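Local coordinates for type II restriction enzyme BsoBI (Geobacillus stearothermophilus, PDB 1DC1), which recognises the degenerate double-stranded DNA sequence 5'-CYCGRG-3' as a homodimer and cleaves it after the first C, at residues Trp159-Asp164 / Glu181-Gly186. Numbering follows the deposited sequence.
Sequences WLDSRD and ETFAKG
Arg163 lays its guanidinium flat over one face of the Phe183 ring, a cation-pi stack with CZ of Arg163 3.6 Å from the ring centroid and the two planes only 11° apart. The arginine chain is bent on its way to the ring, while the methyl CG2 of Thr182 covers the ring's other face. Asp161 sets the guanidinium from its edge: NH1 of Arg163 lies 2.9 Å from OD1 of Asp161, on the syn lone pair, and the carboxylate completes a salt bridge. The same OD1 takes the backbone N of Arg163 on its anti side, tilted out of the carboxylate plane, an Asx turn that begins at the same residue as the type I turn from Asp161 to Asp164. Were Phe183 an alanine, the guanidinium would probably lose the aromatic face it lies on and be freer to swing about its Asp161 bond. Beside the stack, the carbonyl O of Phe183 accepts from Ser162 N at 2.8 Å, and Trp159 brings the edge of its indole to that oxygen, CZ3 to O 3.5 Å. Further along, Lys185 N donates to Leu160 O (2.8 Å) in a nearly straight bond, and CB of Lys185 packs 3.7 Å from CA of Ser162. The lysine's amine leads away to Tyr200 O. These bonds join the end of strand 157-161 to the start of its antiparallel neighbour 184-191 in the mixed sheet of this PD-(D/E)XK-clan nuclease; strand 170-172 flanks 157-161 across Trp159 and Leu160, and helix 110-152 packs against Ala184 through Thr143.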
# COMPACT_ATOMS: atom_id res chain seq x y z
N TRP D 159 16.13 -13.44 -25.37
CA TRP D 159 15.24 -12.67 -24.55
C TRP D 159 13.84 -12.66 -25.10
O TRP D 159 13.60 -12.93 -26.26
CB TRP D 159 15.78 -11.28 -24.39
CG TRP D 159 15.69 -10.49 -25.63
CD1 TRP D 159 16.42 -10.67 -26.77
CD2 TRP D 159 14.88 -9.31 -25.85
NE1 TRP D 159 16.12 -9.67 -27.68
CE2 TRP D 159 15.18 -8.83 -27.13
CE3 TRP D 159 13.93 -8.62 -25.06
CZ2 TRP D 159 14.56 -7.69 -27.66
CZ3 TRP D 159 13.33 -7.50 -25.58
CH2 TRP D 159 13.65 -7.04 -26.87
N LEU D 160 12.90 -12.33 -24.22
CA LEU D 160 11.49 -12.29 -24.53
C LEU D 160 11.01 -10.84 -24.34
O LEU D 160 11.18 -10.22 -23.29
CB LEU D 160 10.74 -13.29 -23.62
CG LEU D 160 9.35 -13.77 -24.07
CD1 LEU D 160 9.40 -14.53 -25.41
CD2 LEU D 160 8.79 -14.64 -22.99
N ASP D 161 10.42 -10.33 -25.41
CA ASP D 161 9.95 -8.96 -25.44
C ASP D 161 8.60 -8.81 -24.75
O ASP D 161 7.60 -9.36 -25.22
CB ASP D 161 9.84 -8.55 -26.91
CG ASP D 161 9.81 -7.04 -27.10
OD1 ASP D 161 9.19 -6.35 -26.27
OD2 ASP D 161 10.40 -6.57 -28.09
N SER D 162 8.58 -8.07 -23.63
CA SER D 162 7.35 -7.84 -22.84
C SER D 162 6.21 -7.24 -23.69
O SER D 162 5.02 -7.43 -23.38
CB SER D 162 7.66 -6.93 -21.68
OG SER D 162 8.05 -5.68 -22.20
N ARG D 163 6.57 -6.52 -24.76
CA ARG D 163 5.58 -5.94 -25.66
C ARG D 163 4.82 -7.02 -26.46
O ARG D 163 3.67 -6.80 -26.89
CB ARG D 163 6.25 -4.98 -26.65
CG ARG D 163 6.62 -3.67 -26.07
CD ARG D 163 8.09 -3.62 -26.03
NE ARG D 163 8.64 -2.67 -26.98
CZ ARG D 163 9.72 -2.91 -27.73
NH1 ARG D 163 10.36 -4.06 -27.66
NH2 ARG D 163 10.20 -1.95 -28.51
N ASP D 164 5.48 -8.16 -26.71
CA ASP D 164 4.84 -9.24 -27.45
C ASP D 164 4.13 -10.17 -26.48
O ASP D 164 4.76 -11.07 -25.90
CB ASP D 164 5.86 -10.04 -28.27
CG ASP D 164 5.20 -11.01 -29.26
OD1 ASP D 164 3.99 -11.30 -29.10
OD2 ASP D 164 5.88 -11.50 -30.18
N GLU D 181 16.97 -4.34 -21.14
CA GLU D 181 16.23 -4.60 -19.91
C GLU D 181 14.89 -3.83 -19.80
O GLU D 181 13.97 -4.21 -19.06
CB GLU D 181 17.17 -4.32 -18.76
CG GLU D 181 17.48 -2.87 -18.57
CD GLU D 181 18.65 -2.38 -19.41
OE1 GLU D 181 19.20 -3.14 -20.22
OE2 GLU D 181 19.01 -1.19 -19.25
N THR D 182 14.78 -2.75 -20.57
CA THR D 182 13.58 -1.94 -20.61
C THR D 182 12.39 -2.73 -21.11
O THR D 182 11.25 -2.45 -20.76
CB THR D 182 13.74 -0.75 -21.59
OG1 THR D 182 14.77 0.12 -21.11
CG2 THR D 182 12.44 -0.00 -21.69
N PHE D 183 12.66 -3.72 -21.94
CA PHE D 183 11.58 -4.52 -22.52
C PHE D 183 11.66 -6.00 -22.38
O PHE D 183 11.00 -6.72 -23.11
CB PHE D 183 11.47 -4.21 -23.99
CG PHE D 183 11.04 -2.82 -24.26
CD1 PHE D 183 9.80 -2.38 -23.80
CD2 PHE D 183 11.87 -1.97 -24.96
CE1 PHE D 183 9.37 -1.11 -24.03
CE2 PHE D 183 11.47 -0.69 -25.21
CZ PHE D 183 10.20 -0.25 -24.74
N ALA D 184 12.48 -6.47 -21.45
CA ALA D 184 12.61 -7.88 -21.26
C ALA D 184 11.71 -8.44 -20.17
O ALA D 184 11.80 -8.06 -18.99
CB ALA D 184 14.08 -8.25 -20.99
N LYS D 185 10.86 -9.39 -20.61
CA LYS D 185 9.92 -10.14 -19.80
C LYS D 185 10.65 -11.39 -19.27
O LYS D 185 10.32 -11.93 -18.22
CB LYS D 185 8.71 -10.52 -20.69
CG LYS D 185 7.79 -11.67 -20.25
CD LYS D 185 7.22 -11.45 -18.86
CE LYS D 185 6.26 -12.56 -18.44
NZ LYS D 185 5.20 -11.98 -17.55
N GLY D 186 11.68 -11.83 -19.99
CA GLY D 186 12.42 -13.01 -19.59
C GLY D 186 13.77 -13.07 -20.29
O GLY D 186 13.98 -12.38 -21.30